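Local coordinates for actin-binding protein, cofilin/tropomyosin family protein, putative (Entamoeba histolytica, PDB 4LIZ), which binds actin filaments and stabilises them, and may thereby contribute to phagocytosis and pseudopod formation, at residues Y64-S69 against V77-I82. Sequence-based numbering, arbitrary orientation.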
loop_
_atom_site.group_PDB
_atom_site.type_symbol
_atom_site.label_atom_id
_atom_site.label_comp_id
_atom_site.label_asym_id
_atom_site.label_seq_id
_atom_site.Cartn_x
_atom_site.Cartn_y
_atom_site.Cartn_z
ATOM N N TYR A 64 0.599 -2.166 0.765
ATOM C CA TYR A 64 1.824 -2.096 1.473
ATOM C C TYR A 64 2.660 -3.342 1.226
ATOM O O TYR A 64 2.123 -4.430 1.403
ATOM C CB TYR A 64 1.524 -1.932 2.996
ATOM C CG TYR A 64 2.744 -1.746 3.861
ATOM C CD1 TYR A 64 3.536 -0.633 3.799
ATOM C CD2 TYR A 64 3.031 -2.704 4.831
ATOM C CE1 TYR A 64 4.603 -0.431 4.659
ATOM C CE2 TYR A 64 4.109 -2.520 5.736
ATOM C CZ TYR A 64 4.877 -1.384 5.625
ATOM O OH TYR A 64 5.916 -1.094 6.563
ATOM N N TYR A 65 3.888 -3.215 0.773
ATOM C CA TYR A 65 4.725 -4.365 0.496
ATOM C C TYR A 65 6.206 -4.105 0.778
ATOM O O TYR A 65 6.639 -3.007 0.834
ATOM C CB TYR A 65 4.526 -4.894 -0.949
ATOM C CG TYR A 65 5.047 -4.033 -2.076
ATOM C CD1 TYR A 65 6.280 -4.229 -2.605
ATOM C CD2 TYR A 65 4.272 -3.034 -2.594
ATOM C CE1 TYR A 65 6.744 -3.443 -3.626
ATOM C CE2 TYR A 65 4.717 -2.257 -3.633
ATOM C CZ TYR A 65 5.960 -2.470 -4.128
ATOM O OH TYR A 65 6.459 -1.713 -5.127
ATOM N N ARG A 66 6.924 -5.207 0.926
ATOM C CA ARG A 66 8.343 -5.179 1.160
ATOM C C ARG A 66 9.072 -5.541 -0.108
ATOM O O ARG A 66 8.596 -6.283 -0.905
ATOM C CB ARG A 66 8.791 -6.099 2.288
ATOM C CG ARG A 66 8.599 -7.554 2.028
ATOM C CD ARG A 66 8.899 -8.350 3.276
ATOM N NE ARG A 66 10.302 -8.453 3.584
ATOM C CZ ARG A 66 10.832 -8.365 4.796
ATOM N NH1 ARG A 66 10.094 -8.112 5.848
ATOM N NH2 ARG A 66 12.124 -8.539 4.925
ATOM N N THR A 67 10.230 -4.926 -0.264
ATOM C CA THR A 67 11.094 -5.130 -1.399
ATOM C C THR A 67 12.563 -4.969 -0.963
ATOM O O THR A 67 12.810 -4.683 0.110
ATOM C CB THR A 67 10.695 -4.236 -2.600
ATOM O OG1 THR A 67 11.378 -4.657 -3.773
ATOM C CG2 THR A 67 11.011 -2.837 -2.350
ATOM N N ILE A 68 13.496 -5.285 -1.828
ATOM C CA ILE A 68 14.934 -5.160 -1.508
ATOM C C ILE A 68 15.588 -4.090 -2.377
ATOM O O ILE A 68 15.245 -3.954 -3.566
ATOM C CB ILE A 68 15.586 -6.525 -1.704
ATOM C CG1 ILE A 68 14.920 -7.543 -0.781
ATOM C CG2 ILE A 68 17.072 -6.458 -1.346
ATOM C CD1 ILE A 68 15.249 -9.006 -1.082
ATOM N N SER A 69 16.459 -3.290 -1.788
ATOM C CA SER A 69 17.215 -2.312 -2.590
ATOM C C SER A 69 18.697 -2.395 -2.214
ATOM O O SER A 69 19.046 -2.393 -1.034
ATOM C CB SER A 69 16.770 -0.874 -2.337
ATOM O OG SER A 69 17.244 0.034 -3.357
ATOM N N VAL A 77 16.087 -4.155 3.173
ATOM C CA VAL A 77 14.618 -4.237 3.055
ATOM C C VAL A 77 14.079 -2.835 3.009
ATOM O O VAL A 77 14.494 -1.941 3.747
ATOM C CB VAL A 77 13.991 -5.055 4.218
ATOM C CG1 VAL A 77 12.474 -5.172 4.009
ATOM C CG2 VAL A 77 14.712 -6.412 4.201
ATOM N N LYS A 78 13.131 -2.597 2.060
ATOM C CA LYS A 78 12.473 -1.324 1.928
ATOM C C LYS A 78 10.972 -1.616 1.843
ATOM O O LYS A 78 10.545 -2.670 1.416
ATOM C CB LYS A 78 12.843 -0.673 0.591
ATOM C CG LYS A 78 14.363 -0.392 0.518
ATOM C CD LYS A 78 14.767 0.763 1.359
ATOM C CE LYS A 78 16.257 1.096 1.087
ATOM N NZ LYS A 78 16.667 2.294 1.856
ATOM N N PHE A 79 10.171 -0.659 2.321
ATOM C CA PHE A 79 8.736 -0.794 2.350
ATOM C C PHE A 79 8.092 0.254 1.487
ATOM O O PHE A 79 8.486 1.440 1.515
ATOM C CB PHE A 79 8.228 -0.697 3.762
ATOM C CG PHE A 79 8.794 -1.752 4.671
ATOM C CD1 PHE A 79 8.473 -3.094 4.538
ATOM C CD2 PHE A 79 9.724 -1.390 5.648
ATOM C CE1 PHE A 79 9.065 -4.036 5.333
ATOM C CE2 PHE A 79 10.321 -2.361 6.431
ATOM C CZ PHE A 79 9.984 -3.667 6.275
ATOM N N VAL A 80 7.120 -0.145 0.701
ATOM C CA VAL A 80 6.386 0.708 -0.266
ATOM C C VAL A 80 4.963 0.816 0.216
ATOM O O VAL A 80 4.274 -0.188 0.406
ATOM C CB VAL A 80 6.470 0.135 -1.671
ATOM C CG1 VAL A 80 5.687 1.018 -2.640
ATOM C CG2 VAL A 80 7.933 -0.020 -2.161
ATOM N N PHE A 81 4.412 2.046 0.312
ATOM C CA PHE A 81 3.042 2.375 0.628
ATOM C C PHE A 81 2.377 2.941 -0.582
ATOM O O PHE A 81 2.856 3.928 -1.141
ATOM C CB PHE A 81 2.899 3.289 1.849
ATOM C CG PHE A 81 1.536 3.807 2.059
ATOM C CD1 PHE A 81 0.453 3.000 2.368
ATOM C CD2 PHE A 81 1.260 5.180 1.978
ATOM C CE1 PHE A 81 -0.844 3.472 2.596
ATOM C CE2 PHE A 81 0.007 5.657 2.166
ATOM C CZ PHE A 81 -1.055 4.831 2.502
ATOM N N ILE A 82 1.262 2.409 -1.024
ATOM C CA ILE A 82 0.501 2.897 -2.168
ATOM C C ILE A 82 -0.879 3.206 -1.725
ATOM O O ILE A 82 -1.617 2.423 -1.060
ATOM C CB ILE A 82 0.402 1.818 -3.268
ATOM C CG1 ILE A 82 1.786 1.593 -3.842
ATOM C CG2 ILE A 82 -0.649 2.170 -4.276
ATOM C CD1 ILE A 82 1.949 0.283 -4.585
#
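With CG of Y65 set between its own backbone N and carbonyl carbon (chi1 70°), the phenol ring lies alongside V80 on the neighbouring strand and offers it a face. V80 CB sits 3.8 Å from the centroid of the Y65 ring, a CH-pi contact. I82 CD1 meets the same ring in plane, at its edge, 3.9 Å from Y65 CE2. Y64 swings the other way, its CG trans to the backbone N (chi1 -176°), and the ring comes alongside the base of F79. The two rings are nearly parallel but slid apart, centroids 5.7 Å distant. Y64 OH, 3.5 Å from F79 CG, and Y64 CE1, against F79 CB, do the touching, obliquely; that hydroxyl hydrogen-bonds N111 O. Next along, R66 CB packs against F79 CE1, and the guanidinium lays one face on V77 CG1, with NH2 3.4 Å from V77 CG2. R66 NH2 forms a salt bridge with D19 OD1, and V16 O accepts from NH1, close to the sodium site.

Between the two layers of side chains runs a twisted antiparallel ladder. Y65 and V80 exchange two backbone bonds, the V80 N to Y65 O one at 2.9 Å and almost straight; T67 and K78 do the same, with T67 N 2.8 Å from K78 O. The hairpin puts the middle strand of the ADF-homology sheet, 60-69, beside 76-85, which in turn pairs with 114-118. Y64 and F79 face helix 10-17, whereas Y65, T67 and K78 face helix 126-137. The chemistry implies a hairpin held by four backbone N-H...O=C bonds, with apolar packing on both faces and R66's charge probably neutralised by D19; it forms the base of the F-loop, 71-76, which probably contacts actin.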